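Long-range contacts in putative alpha/beta hydrolase fold protein (Candidatus Nitrososphaera gargensis, PDB 5A62), which probably acts as a carboxylesterase of the alpha/beta hydrolase fold, cleaving carboxylic ester bonds: residues R52-Y56 against L84-I90; G60-M66 against K182-G187; A71-Q75 against A194-I198; M121-K127 against I228-E234; T140-I145 against F188-V193. All blocks are in the same frame, centred on the assembly; numbering follows the deposited sequence.

Contact 1: residues R52-Y56 against L84-I90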
# COMPACT_ATOMS: atom_id res chain seq x y z
N ARG A 52 -16.96 -29.54 5.10
CA ARG A 52 -15.61 -29.42 5.62
C ARG A 52 -15.38 -27.88 5.66
O ARG A 52 -15.82 -27.20 4.76
CB ARG A 52 -14.61 -30.05 4.72
CG ARG A 52 -13.18 -29.87 5.09
CD ARG A 52 -12.31 -30.45 4.03
NE ARG A 52 -10.90 -30.36 4.28
CZ ARG A 52 -9.98 -30.81 3.45
NH1 ARG A 52 -10.29 -31.32 2.26
NH2 ARG A 52 -8.72 -30.71 3.81
N VAL A 53 -14.87 -27.41 6.75
CA VAL A 53 -14.72 -25.94 7.00
C VAL A 53 -13.27 -25.60 7.25
O VAL A 53 -12.68 -26.04 8.26
CB VAL A 53 -15.56 -25.47 8.15
CG1 VAL A 53 -15.53 -23.93 8.21
CG2 VAL A 53 -17.00 -25.97 7.94
N ILE A 54 -12.71 -24.81 6.36
CA ILE A 54 -11.35 -24.33 6.47
C ILE A 54 -11.38 -22.86 6.83
O ILE A 54 -12.12 -22.11 6.17
CB ILE A 54 -10.60 -24.52 5.16
CG1 ILE A 54 -10.50 -26.05 4.86
CG2 ILE A 54 -9.18 -23.94 5.27
CD1 ILE A 54 -10.37 -26.34 3.40
N ALA A 55 -10.68 -22.46 7.86
CA ALA A 55 -10.59 -21.03 8.20
C ALA A 55 -9.14 -20.70 8.46
O ALA A 55 -8.39 -21.57 8.87
CB ALA A 55 -11.43 -20.73 9.40
N TYR A 56 -8.72 -19.49 8.19
CA TYR A 56 -7.36 -19.09 8.38
C TYR A 56 -7.25 -17.66 8.82
O TYR A 56 -8.20 -16.91 8.71
CB TYR A 56 -6.45 -19.43 7.20
CG TYR A 56 -6.61 -18.48 6.04
CD1 TYR A 56 -7.72 -18.53 5.21
CD2 TYR A 56 -5.66 -17.52 5.76
CE1 TYR A 56 -7.82 -17.67 4.14
CE2 TYR A 56 -5.75 -16.69 4.71
CZ TYR A 56 -6.88 -16.74 3.93
OH TYR A 56 -6.96 -15.92 2.85
N LEU A 84 -2.27 -22.12 0.85
CA LEU A 84 -3.02 -22.89 1.85
C LEU A 84 -3.91 -23.95 1.19
O LEU A 84 -3.98 -25.09 1.64
CB LEU A 84 -3.88 -21.95 2.72
CG LEU A 84 -4.75 -22.63 3.76
CD1 LEU A 84 -3.94 -23.39 4.80
CD2 LEU A 84 -5.64 -21.59 4.42
N LEU A 85 -4.62 -23.60 0.11
CA LEU A 85 -5.56 -24.53 -0.49
C LEU A 85 -4.76 -25.61 -1.22
O LEU A 85 -5.18 -26.77 -1.20
CB LEU A 85 -6.52 -23.79 -1.43
CG LEU A 85 -7.40 -22.77 -0.69
CD1 LEU A 85 -8.41 -22.22 -1.67
CD2 LEU A 85 -8.06 -23.33 0.58
N GLU A 86 -3.61 -25.32 -1.77
CA GLU A 86 -2.71 -26.36 -2.30
C GLU A 86 -2.26 -27.28 -1.19
O GLU A 86 -2.24 -28.53 -1.36
CB GLU A 86 -1.48 -25.78 -2.95
CG GLU A 86 -1.65 -25.01 -4.18
CD GLU A 86 -0.37 -24.23 -4.59
OE1 GLU A 86 0.67 -24.19 -3.87
OE2 GLU A 86 -0.48 -23.60 -5.68
N HIS A 87 -1.91 -26.77 -0.04
CA HIS A 87 -1.41 -27.56 1.12
C HIS A 87 -2.44 -28.51 1.56
O HIS A 87 -2.06 -29.65 1.99
CB HIS A 87 -1.03 -26.57 2.21
CG HIS A 87 -0.61 -27.20 3.47
ND1 HIS A 87 0.50 -28.03 3.52
CD2 HIS A 87 -1.12 -27.14 4.72
CE1 HIS A 87 0.66 -28.40 4.78
NE2 HIS A 87 -0.32 -27.92 5.52
N LEU A 88 -3.70 -28.15 1.52
CA LEU A 88 -4.79 -28.95 2.01
C LEU A 88 -5.38 -29.81 0.91
O LEU A 88 -6.34 -30.54 1.16
CB LEU A 88 -5.82 -28.08 2.70
CG LEU A 88 -5.26 -27.38 3.91
CD1 LEU A 88 -6.36 -26.47 4.47
CD2 LEU A 88 -4.73 -28.32 4.99
N ASN A 89 -4.83 -29.72 -0.29
CA ASN A 89 -5.29 -30.48 -1.44
C ASN A 89 -6.75 -30.27 -1.72
O ASN A 89 -7.51 -31.22 -1.98
CB ASN A 89 -4.99 -31.97 -1.20
CG ASN A 89 -3.50 -32.22 -0.96
OD1 ASN A 89 -3.09 -32.64 0.11
ND2 ASN A 89 -2.69 -31.94 -1.95
N ILE A 90 -7.13 -29.00 -1.66
CA ILE A 90 -8.51 -28.58 -2.03
C ILE A 90 -8.56 -28.29 -3.54
O ILE A 90 -7.99 -27.29 -4.00
CB ILE A 90 -8.85 -27.27 -1.25
CG1 ILE A 90 -8.66 -27.45 0.24
CG2 ILE A 90 -10.26 -26.75 -1.50
CD1 ILE A 90 -9.40 -28.61 0.78
O HOH W 1 -8.50 -32.56 0.48

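Contact 2: residues G60-M66 against K182-G187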
# COMPACT_ATOMS: atom_id res chain seq x y z
N GLY A 60 -0.55 -11.04 10.06
CA GLY A 60 -0.55 -10.09 11.15
C GLY A 60 -1.80 -10.07 12.01
O GLY A 60 -2.00 -9.15 12.86
N HIS A 61 -2.71 -11.02 11.80
CA HIS A 61 -3.94 -11.11 12.54
C HIS A 61 -3.86 -12.36 13.44
O HIS A 61 -3.63 -13.47 12.99
CB HIS A 61 -5.13 -11.24 11.61
CG HIS A 61 -5.47 -9.95 10.92
ND1 HIS A 61 -4.64 -9.27 10.07
CD2 HIS A 61 -6.58 -9.19 11.06
CE1 HIS A 61 -5.24 -8.15 9.68
NE2 HIS A 61 -6.41 -8.07 10.28
N HIS A 62 -3.96 -12.12 14.76
CA HIS A 62 -4.03 -13.18 15.81
C HIS A 62 -2.79 -14.04 15.68
O HIS A 62 -1.67 -13.57 15.93
CB HIS A 62 -5.37 -13.89 15.74
CG HIS A 62 -5.72 -14.76 16.91
ND1 HIS A 62 -5.11 -14.73 18.14
CD2 HIS A 62 -6.65 -15.71 16.95
CE1 HIS A 62 -5.71 -15.64 18.92
NE2 HIS A 62 -6.64 -16.23 18.24
N ARG A 63 -2.95 -15.28 15.28
CA ARG A 63 -1.84 -16.26 15.29
C ARG A 63 -0.98 -16.24 14.10
O ARG A 63 0.08 -16.88 14.12
CB ARG A 63 -2.39 -17.67 15.55
CG ARG A 63 -2.95 -17.77 16.96
CD ARG A 63 -3.92 -18.92 17.15
NE ARG A 63 -5.22 -18.65 16.51
CZ ARG A 63 -6.36 -19.22 16.81
NH1 ARG A 63 -6.40 -20.14 17.79
NH2 ARG A 63 -7.47 -18.87 16.22
N THR A 64 -1.31 -15.52 13.04
CA THR A 64 -0.47 -15.37 11.86
C THR A 64 0.44 -14.16 11.96
O THR A 64 -0.01 -13.09 12.31
CB THR A 64 -1.33 -15.31 10.59
OG1 THR A 64 -2.09 -16.53 10.49
CG2 THR A 64 -0.48 -15.13 9.33
N ASN A 65 1.69 -14.35 11.68
CA ASN A 65 2.72 -13.34 11.66
C ASN A 65 2.76 -12.56 10.38
O ASN A 65 1.84 -12.65 9.56
CB ASN A 65 4.05 -13.98 11.97
CG ASN A 65 4.54 -14.80 10.82
OD1 ASN A 65 3.80 -15.21 9.97
ND2 ASN A 65 5.86 -14.96 10.75
N MET A 66 3.80 -11.72 10.18
CA MET A 66 3.99 -10.98 8.97
C MET A 66 5.05 -11.52 8.03
O MET A 66 4.99 -11.23 6.84
CB MET A 66 4.30 -9.52 9.33
CG MET A 66 3.21 -8.77 10.06
SD MET A 66 1.75 -8.49 9.07
CE MET A 66 2.33 -7.28 7.83
N LYS A 182 -6.94 -8.98 19.06
CA LYS A 182 -5.92 -9.96 18.70
C LYS A 182 -5.12 -9.51 17.44
O LYS A 182 -4.16 -10.21 17.08
CB LYS A 182 -6.52 -11.32 18.37
CG LYS A 182 -7.46 -11.96 19.33
CD LYS A 182 -6.79 -12.19 20.61
CE LYS A 182 -7.57 -13.28 21.38
NZ LYS A 182 -8.60 -12.60 22.11
N THR A 183 -5.51 -8.41 16.84
CA THR A 183 -4.85 -7.98 15.64
C THR A 183 -3.59 -7.23 16.04
O THR A 183 -3.62 -6.34 16.89
CB THR A 183 -5.79 -7.03 14.90
OG1 THR A 183 -7.10 -7.63 14.70
CG2 THR A 183 -5.22 -6.72 13.49
N SER A 184 -2.46 -7.52 15.42
CA SER A 184 -1.29 -6.73 15.62
C SER A 184 -1.40 -5.37 15.00
O SER A 184 -2.11 -5.21 14.00
CB SER A 184 -0.04 -7.44 15.13
OG SER A 184 0.03 -7.48 13.70
N VAL A 185 -0.71 -4.40 15.55
CA VAL A 185 -0.65 -3.07 14.95
C VAL A 185 -0.08 -3.17 13.54
O VAL A 185 -0.65 -2.60 12.61
CB VAL A 185 0.18 -2.12 15.81
CG1 VAL A 185 0.40 -0.79 15.09
CG2 VAL A 185 -0.42 -2.00 17.17
N GLU A 186 0.99 -3.91 13.35
CA GLU A 186 1.64 -3.97 12.01
C GLU A 186 0.69 -4.66 11.08
O GLU A 186 0.57 -4.24 9.91
CB GLU A 186 3.02 -4.63 12.05
CG GLU A 186 2.96 -5.96 12.59
CD GLU A 186 3.02 -6.06 14.20
OE1 GLU A 186 2.72 -5.16 15.17
OE2 GLU A 186 3.42 -7.28 14.51
N GLY A 187 -0.09 -5.63 11.51
CA GLY A 187 -1.03 -6.29 10.65
C GLY A 187 -2.19 -5.41 10.28
O GLY A 187 -2.67 -5.48 9.12
O HOH W 2 -1.30 -10.79 16.39

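Contact 3: residues A71-Q75 against A194-I198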
# COMPACT_ATOMS: atom_id res chain seq x y z
N ALA A 71 4.71 -5.10 4.70
CA ALA A 71 3.82 -4.51 3.69
C ALA A 71 3.63 -5.52 2.63
O ALA A 71 4.53 -6.31 2.37
CB ALA A 71 4.40 -3.24 3.07
N TYR A 72 2.51 -5.41 1.93
CA TYR A 72 2.21 -6.37 0.86
C TYR A 72 1.10 -5.84 0.02
O TYR A 72 0.46 -4.82 0.36
CB TYR A 72 1.84 -7.71 1.44
CG TYR A 72 0.68 -7.71 2.41
CD1 TYR A 72 -0.61 -7.56 1.96
CD2 TYR A 72 0.88 -7.66 3.79
CE1 TYR A 72 -1.66 -7.48 2.81
CE2 TYR A 72 -0.19 -7.61 4.68
CZ TYR A 72 -1.48 -7.51 4.17
OH TYR A 72 -2.57 -7.45 5.01
N THR A 73 0.83 -6.48 -1.09
CA THR A 73 -0.28 -6.13 -1.98
C THR A 73 -1.35 -7.17 -1.81
O THR A 73 -1.16 -8.27 -1.25
CB THR A 73 0.11 -6.09 -3.44
OG1 THR A 73 0.50 -7.42 -3.87
CG2 THR A 73 1.25 -5.12 -3.65
N MET A 74 -2.54 -6.88 -2.33
CA MET A 74 -3.57 -7.88 -2.34
C MET A 74 -3.12 -9.16 -3.01
O MET A 74 -3.50 -10.25 -2.55
CB MET A 74 -4.83 -7.38 -3.07
CG MET A 74 -5.66 -6.30 -2.41
SD MET A 74 -6.07 -6.59 -0.69
CE MET A 74 -7.02 -8.02 -0.89
N GLN A 75 -2.35 -9.07 -4.07
CA GLN A 75 -1.84 -10.29 -4.69
C GLN A 75 -1.13 -11.21 -3.78
O GLN A 75 -1.25 -12.43 -3.85
CB GLN A 75 -0.99 -9.92 -5.89
CG GLN A 75 -0.58 -11.13 -6.69
CD GLN A 75 -1.77 -11.83 -7.29
OE1 GLN A 75 -2.67 -11.17 -7.85
NE2 GLN A 75 -1.82 -13.14 -7.16
N ALA A 194 -2.93 -2.22 2.11
CA ALA A 194 -3.12 -3.13 1.00
C ALA A 194 -4.39 -2.85 0.23
O ALA A 194 -4.50 -3.22 -0.94
CB ALA A 194 -3.07 -4.56 1.44
N LEU A 195 -5.37 -2.26 0.88
CA LEU A 195 -6.62 -1.96 0.15
C LEU A 195 -6.37 -1.08 -1.05
O LEU A 195 -7.14 -1.11 -2.00
CB LEU A 195 -7.65 -1.31 1.09
CG LEU A 195 -8.07 -2.22 2.26
CD1 LEU A 195 -9.01 -1.45 3.14
CD2 LEU A 195 -8.68 -3.51 1.79
N TYR A 196 -5.37 -0.24 -1.02
CA TYR A 196 -5.04 0.60 -2.20
C TYR A 196 -4.52 -0.15 -3.39
O TYR A 196 -4.41 0.37 -4.49
CB TYR A 196 -3.98 1.65 -1.82
CG TYR A 196 -4.48 2.76 -0.94
CD1 TYR A 196 -5.00 3.90 -1.51
CD2 TYR A 196 -4.37 2.73 0.43
CE1 TYR A 196 -5.48 4.92 -0.73
CE2 TYR A 196 -4.80 3.80 1.19
CZ TYR A 196 -5.36 4.88 0.59
OH TYR A 196 -5.80 5.95 1.39
N THR A 197 -4.14 -1.41 -3.17
CA THR A 197 -3.49 -2.23 -4.20
C THR A 197 -4.45 -3.16 -4.89
O THR A 197 -4.01 -3.98 -5.72
CB THR A 197 -2.30 -3.04 -3.64
OG1 THR A 197 -2.82 -4.10 -2.82
CG2 THR A 197 -1.43 -2.18 -2.81
N ILE A 198 -5.76 -3.03 -4.63
CA ILE A 198 -6.76 -3.88 -5.34
C ILE A 198 -6.72 -3.47 -6.83
O ILE A 198 -6.80 -2.25 -7.09
CB ILE A 198 -8.13 -3.61 -4.81
CG1 ILE A 198 -8.24 -4.02 -3.34
CG2 ILE A 198 -9.17 -4.30 -5.65
CD1 ILE A 198 -9.49 -3.44 -2.69
O HOH W 3 -2.60 -6.56 -5.77

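Contact 4: residues M121-K127 against I228-E234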
# COMPACT_ATOMS: atom_id res chain seq x y z
N MET A 121 -19.72 -13.21 -0.74
CA MET A 121 -19.06 -12.02 -0.19
C MET A 121 -20.00 -11.33 0.78
O MET A 121 -21.12 -10.97 0.38
CB MET A 121 -18.73 -11.04 -1.30
CG MET A 121 -17.78 -11.59 -2.34
SD MET A 121 -17.44 -10.46 -3.69
CE MET A 121 -19.02 -10.50 -4.56
N ILE A 122 -19.62 -11.18 2.03
CA ILE A 122 -20.43 -10.58 3.06
C ILE A 122 -19.81 -9.20 3.30
O ILE A 122 -18.67 -9.09 3.76
CB ILE A 122 -20.45 -11.38 4.33
CG1 ILE A 122 -20.90 -12.83 4.06
CG2 ILE A 122 -21.31 -10.64 5.38
CD1 ILE A 122 -20.84 -13.73 5.26
N ASN A 123 -20.52 -8.11 2.96
CA ASN A 123 -19.98 -6.76 2.95
C ASN A 123 -18.60 -6.72 2.35
O ASN A 123 -17.69 -6.15 2.94
CB ASN A 123 -19.97 -6.19 4.40
CG ASN A 123 -21.36 -5.98 4.96
OD1 ASN A 123 -22.31 -5.69 4.21
ND2 ASN A 123 -21.46 -6.11 6.28
N GLY A 124 -18.52 -7.24 1.17
CA GLY A 124 -17.34 -7.22 0.35
C GLY A 124 -17.68 -7.07 -1.10
O GLY A 124 -18.85 -7.18 -1.48
N SER A 125 -16.71 -6.74 -1.91
CA SER A 125 -16.94 -6.70 -3.35
C SER A 125 -15.64 -6.88 -4.09
O SER A 125 -14.57 -6.77 -3.49
CB SER A 125 -17.53 -5.34 -3.71
OG SER A 125 -16.55 -4.35 -3.97
N PRO A 126 -15.69 -7.06 -5.40
CA PRO A 126 -14.50 -7.11 -6.23
C PRO A 126 -13.97 -5.73 -6.64
O PRO A 126 -12.97 -5.65 -7.31
CB PRO A 126 -14.97 -7.85 -7.48
CG PRO A 126 -16.43 -7.65 -7.49
CD PRO A 126 -16.92 -7.39 -6.14
N LYS A 127 -14.62 -4.64 -6.27
CA LYS A 127 -14.24 -3.34 -6.74
C LYS A 127 -13.12 -2.70 -5.93
O LYS A 127 -12.95 -2.93 -4.72
CB LYS A 127 -15.47 -2.43 -6.69
CG LYS A 127 -16.45 -2.92 -7.74
CD LYS A 127 -17.33 -1.87 -8.36
CE LYS A 127 -16.52 -0.77 -9.00
NZ LYS A 127 -17.40 0.17 -9.73
N ILE A 228 -21.36 -2.91 -4.14
CA ILE A 228 -22.02 -4.11 -4.58
C ILE A 228 -23.09 -3.81 -5.55
O ILE A 228 -23.30 -4.58 -6.49
CB ILE A 228 -22.44 -5.00 -3.40
CG1 ILE A 228 -22.40 -6.48 -3.85
CG2 ILE A 228 -23.71 -4.52 -2.74
CD1 ILE A 228 -21.05 -7.00 -4.14
N LYS A 229 -23.77 -2.69 -5.43
CA LYS A 229 -24.74 -2.27 -6.43
C LYS A 229 -24.08 -2.00 -7.76
O LYS A 229 -24.54 -2.41 -8.85
CB LYS A 229 -25.54 -1.08 -5.92
CG LYS A 229 -26.60 -1.58 -4.96
CD LYS A 229 -27.56 -0.50 -4.48
CE LYS A 229 -27.14 0.05 -3.13
NZ LYS A 229 -27.92 1.26 -2.70
N GLU A 230 -22.88 -1.39 -7.73
CA GLU A 230 -22.12 -1.19 -8.93
C GLU A 230 -21.70 -2.54 -9.51
O GLU A 230 -21.73 -2.77 -10.73
CB GLU A 230 -20.89 -0.29 -8.67
CG GLU A 230 -21.23 1.14 -8.28
CD GLU A 230 -20.06 2.00 -7.74
OE1 GLU A 230 -18.90 1.53 -7.75
OE2 GLU A 230 -20.33 3.16 -7.30
N THR A 231 -21.31 -3.47 -8.66
CA THR A 231 -20.90 -4.78 -9.08
C THR A 231 -22.05 -5.53 -9.74
O THR A 231 -21.82 -6.14 -10.80
CB THR A 231 -20.38 -5.59 -7.89
OG1 THR A 231 -19.22 -4.90 -7.34
CG2 THR A 231 -19.89 -6.96 -8.32
N LYS A 232 -23.24 -5.41 -9.18
CA LYS A 232 -24.40 -6.10 -9.75
C LYS A 232 -24.73 -5.55 -11.11
O LYS A 232 -25.15 -6.32 -12.00
CB LYS A 232 -25.56 -6.05 -8.78
CG LYS A 232 -26.91 -6.59 -9.29
CD LYS A 232 -26.90 -8.05 -9.43
CE LYS A 232 -28.33 -8.51 -9.83
NZ LYS A 232 -28.50 -9.94 -9.95
N GLU A 233 -24.50 -4.26 -11.36
CA GLU A 233 -24.70 -3.69 -12.69
C GLU A 233 -23.84 -4.37 -13.71
O GLU A 233 -24.29 -4.59 -14.84
CB GLU A 233 -24.53 -2.16 -12.74
CG GLU A 233 -25.70 -1.43 -12.08
CD GLU A 233 -27.04 -1.70 -12.78
OE1 GLU A 233 -27.11 -1.57 -14.04
OE2 GLU A 233 -28.02 -2.09 -12.08
N GLU A 234 -22.61 -4.75 -13.30
CA GLU A 234 -21.58 -5.28 -14.17
C GLU A 234 -21.54 -6.80 -14.23
O GLU A 234 -21.07 -7.37 -15.22
CB GLU A 234 -20.21 -4.82 -13.71
CG GLU A 234 -19.98 -3.31 -13.88
CD GLU A 234 -18.81 -2.83 -12.99
OE1 GLU A 234 -17.63 -3.18 -13.32
OE2 GLU A 234 -19.04 -2.14 -11.95

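Contact 5: residues T140-I145 against F188-V193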
# COMPACT_ATOMS: atom_id res chain seq x y z
N THR A 140 -7.61 5.72 11.85
CA THR A 140 -7.52 4.48 12.58
C THR A 140 -6.07 3.98 12.61
O THR A 140 -5.60 3.48 13.64
CB THR A 140 -8.45 3.39 12.07
OG1 THR A 140 -8.15 3.14 10.69
CG2 THR A 140 -9.90 3.86 12.22
N ARG A 141 -5.31 4.12 11.52
CA ARG A 141 -3.90 3.77 11.57
C ARG A 141 -3.15 4.59 12.64
O ARG A 141 -2.34 4.05 13.38
CB ARG A 141 -3.20 3.94 10.21
CG ARG A 141 -3.50 2.82 9.22
CD ARG A 141 -2.61 2.92 7.98
NE ARG A 141 -2.92 4.05 7.17
CZ ARG A 141 -3.87 4.08 6.26
NH1 ARG A 141 -4.55 2.98 6.04
NH2 ARG A 141 -4.14 5.19 5.61
N GLU A 142 -3.48 5.88 12.70
CA GLU A 142 -2.78 6.77 13.64
C GLU A 142 -3.08 6.34 15.08
O GLU A 142 -2.14 6.27 15.90
CB GLU A 142 -3.24 8.19 13.42
CG GLU A 142 -2.56 9.18 14.35
CD GLU A 142 -2.99 10.63 14.13
OE1 GLU A 142 -3.81 10.94 13.22
OE2 GLU A 142 -2.52 11.49 14.94
N VAL A 143 -4.35 6.03 15.36
CA VAL A 143 -4.63 5.52 16.71
C VAL A 143 -3.92 4.19 16.99
O VAL A 143 -3.35 3.95 18.04
CB VAL A 143 -6.14 5.38 16.97
CG1 VAL A 143 -6.36 4.78 18.35
CG2 VAL A 143 -6.82 6.71 16.82
N ALA A 144 -3.96 3.27 16.06
CA ALA A 144 -3.30 1.98 16.26
C ALA A 144 -1.83 2.16 16.59
O ALA A 144 -1.28 1.52 17.48
CB ALA A 144 -3.44 1.10 15.02
N ILE A 145 -1.16 3.02 15.83
CA ILE A 145 0.27 3.22 16.00
C ILE A 145 0.61 3.98 17.30
O ILE A 145 1.58 3.59 17.98
CB ILE A 145 0.84 3.94 14.76
CG1 ILE A 145 0.69 3.03 13.57
CG2 ILE A 145 2.36 4.26 14.97
CD1 ILE A 145 0.79 3.79 12.23
N PHE A 188 -2.76 -4.65 11.20
CA PHE A 188 -3.82 -3.73 10.88
C PHE A 188 -3.34 -2.71 9.86
O PHE A 188 -4.05 -2.45 8.88
CB PHE A 188 -4.27 -3.03 12.19
CG PHE A 188 -5.40 -2.07 11.93
CD1 PHE A 188 -6.70 -2.51 11.79
CD2 PHE A 188 -5.16 -0.71 11.83
CE1 PHE A 188 -7.72 -1.59 11.50
CE2 PHE A 188 -6.16 0.17 11.56
CZ PHE A 188 -7.39 -0.27 11.36
N VAL A 189 -2.21 -2.08 10.15
CA VAL A 189 -1.66 -1.08 9.26
C VAL A 189 -1.45 -1.64 7.87
O VAL A 189 -1.91 -1.07 6.88
CB VAL A 189 -0.42 -0.45 9.84
CG1 VAL A 189 0.24 0.46 8.85
CG2 VAL A 189 -0.80 0.34 11.10
N ALA A 190 -0.80 -2.79 7.75
CA ALA A 190 -0.51 -3.34 6.45
C ALA A 190 -1.77 -3.69 5.70
O ALA A 190 -1.83 -3.52 4.48
CB ALA A 190 0.32 -4.54 6.57
N ALA A 191 -2.78 -4.21 6.34
CA ALA A 191 -3.99 -4.64 5.66
C ALA A 191 -4.72 -3.43 5.08
O ALA A 191 -5.22 -3.45 3.96
CB ALA A 191 -4.85 -5.47 6.54
N THR A 192 -4.81 -2.40 5.90
CA THR A 192 -5.48 -1.21 5.43
C THR A 192 -4.74 -0.55 4.24
O THR A 192 -5.31 -0.06 3.27
CB THR A 192 -5.79 -0.21 6.52
OG1 THR A 192 -4.58 0.30 7.07
CG2 THR A 192 -6.69 -0.75 7.58
N VAL A 193 -3.42 -0.53 4.30
CA VAL A 193 -2.62 -0.02 3.19
C VAL A 193 -2.87 -0.90 1.92
O VAL A 193 -2.95 -0.41 0.81
CB VAL A 193 -1.14 0.06 3.59
CG1 VAL A 193 -0.27 0.29 2.36
CG2 VAL A 193 -0.93 1.14 4.64
O HOH W 4 -6.63 2.31 3.97

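Contact 1: residues R52-Y56 against L84-I90
R52 lays one face of its guanidinium under the methyl CD1 of I90, with NH1 3.2 Å from that carbon. The side chain runs straight out from the strand: CG is anti to the backbone N (chi1 174°), and the chain stays extended to NE. At the guanidinium edge, in its plane, water 1 accepts from R52 NH1 at 2.8 Å. The same water donates to the carbonyl N89 O, 3.0 Å away. R52 NH2 forms a salt bridge with D17. I54 meets the other segment tip to tip. Its CD1 lies 3.6 Å from I90 CD1, and its CG2 lies 3.9 Å from L88 CD1. This is helix-on-sheet packing of the alpha/beta hydrolase fold. Strand 52-56 lies between strands 12-18 and 25-29, and helix 74-87 ends over it in a Schellman motif at N89. At Y56 the ring slants past L84, whose CD2 sits 3.6 Å from Y56 CB.

Contact 2: residues G60-M66 against K182-G187
M66 leaves its loop with CB directed at the start of helix 185-194. CG meets E186 CG at 3.8 Å. Bends at chi2 (-67°) and chi3 bring SD to the backbone of G187, 3.9 Å from G187 CA, and the terminal CE lies near E186 O. At the other end of the loop, the backbones of G60 and G187 come close, with their CA atoms 3.9 Å apart. G60 O accepts two bonds. S184 OG reaches it at 2.8 Å, in the carbonyl plane on a lone pair, and S184 N comes nearly along the C=O axis at 3.1 Å. H61 and T183 form a single beta bridge. T183 CG2 sits over the face of the H61 ring, 3.8 Å from the centroid, as a CH-pi contact. K182 CG lies over the H62 ring in the same manner. S184 also caps the helix, for its OG accepts from G187 N at 2.9 Å. The hydroxyl thus donates a hydrogen bond to G60 O and accepts one from G187 N, which couples the loop to the helix start.

Contact 3: residues A71-Q75 against A194-I198
A194 puts its methyl into a hollow made by Y72. The CB lies 3.5 Å from Y72 CE1 and 3.7 Å from the carbonyl Y72 O. The contact joins the start of helix 74-87, with T73 at its N-cap position, to the loop after helix 185-194, within the helical insertion between strands 116-122 and 212-218. In alpha/beta hydrolases this is where a cap is commonly inserted. From residues 71-75, M74 is the main bump. Its chain is bent at chi2 and chi3 and lies alongside I198. CG rests against both A194 O and I198 CG1, 3.6 Å from each. The M74 side chain also packs on I100, I104 and M107 of helix 100-111. T73 and T197 cross at about a right angle, with T73 CB 3.9 Å from T197 CB. T73 also packs on F138 of the second subunit, and T197 on Y196 of that subunit, so the dimer interface runs beside the contact. Water 3 joins Q75 N to T197 O. The first turn of the helix is held from across the contact as well, since M74 N donates to T197 OG1 at 2.8 Å and 160°. T197 OG1 in turn donates to A194 O, 2.7 Å away, in the carbonyl plane on a lone pair.

Contact 4: residues M121-K127 against I228-E234
K127 NZ donates to E230 OE1 at 2.8 Å in a salt bridge. It meets that oxygen on the anti side, 32° out of the carboxylate plane. E234 OE2 lies 3.6 Å from K127 NZ and forms a second, longer salt bridge. The lysine chain bends at chi3 (57°), and this bend carries its ammonium in between the two acids. On the way K127 CG passes T231 OG1 at 3.4 Å; that hydroxyl is bonded to L227 O of its own helix. P126 and T231 meet tip to tip, CG to CG2, 3.6 Å apart. I228 supplies the apolar end, with its CD1 3.5 Å from G124 O and also against S125 CB and M121 CE. Within the loop, S125 OG accepts from K127 N at 3.0 Å, an ST turn. The contact thus ties the loop after strand 116-122 to helix 222-234 of the alpha/beta hydrolase fold. Two carboxylates next to one ammonium would probably keep K127 protonated.

Contact 5: residues T140-I145 against F188-V193
R141 reaches across to helix 185-194 and donates from NH1 to T192 OG1 at 2.9 Å and 155°. The oxygen lies in the guanidinium plane. T192 OG1 donates in turn to V189 O, 3.0 Å away and tilted from the carbonyl plane, linking the arginine to the helix backbone. Water 4 bridges R141 NH1 and T192 O. The bend of R141 at chi3 (-68°) swings NH1 to T192 OG1, while CD packs on V189 CG1 at 3.9 Å. R141 also makes a cation-pi contact with F138. V189 uses its other methyl against I145, with CG2 3.9 Å from I145 CG1. F188 points at helix 136-147 and presents its ring edge to T140 OG1, which is 3.6 Å from CZ. A144 CB touches F188 CD2 at 4.1 Å. T69 of the second subunit packs on I145 and V189. The axes of segments 140-145 and 188-193 approach to 10.1 Å, nearly antiparallel (165°). Such a helix pair is consistent with the helical cap of alpha/beta hydrolases.

In the fold
Contacts 2, 3 and 5 form one connected group around helix 185-194 and the residues after it. The centres of contacts 2 and 5 are 11 Å apart, those of contacts 3 and 5 13 Å. M66 CE and the Y72 ring both pack on A190, and M66 CE touches Y72 CE2 at 4.0 Å. Contact 3 meets contact 4 through I198 CD1 and K127 O. Contacts 1 and 4 reach the same sheet, with centres 25 Å apart. Contacts 1 and 3 share helix 74-87. Y56, M74 and G124, from contacts 1, 3 and 4, lie near, without touching, the GxSxG pattern of G97, S99 and G101, probably the nucleophile elbow. Contacts 2, 3 and 5 touch the second subunit.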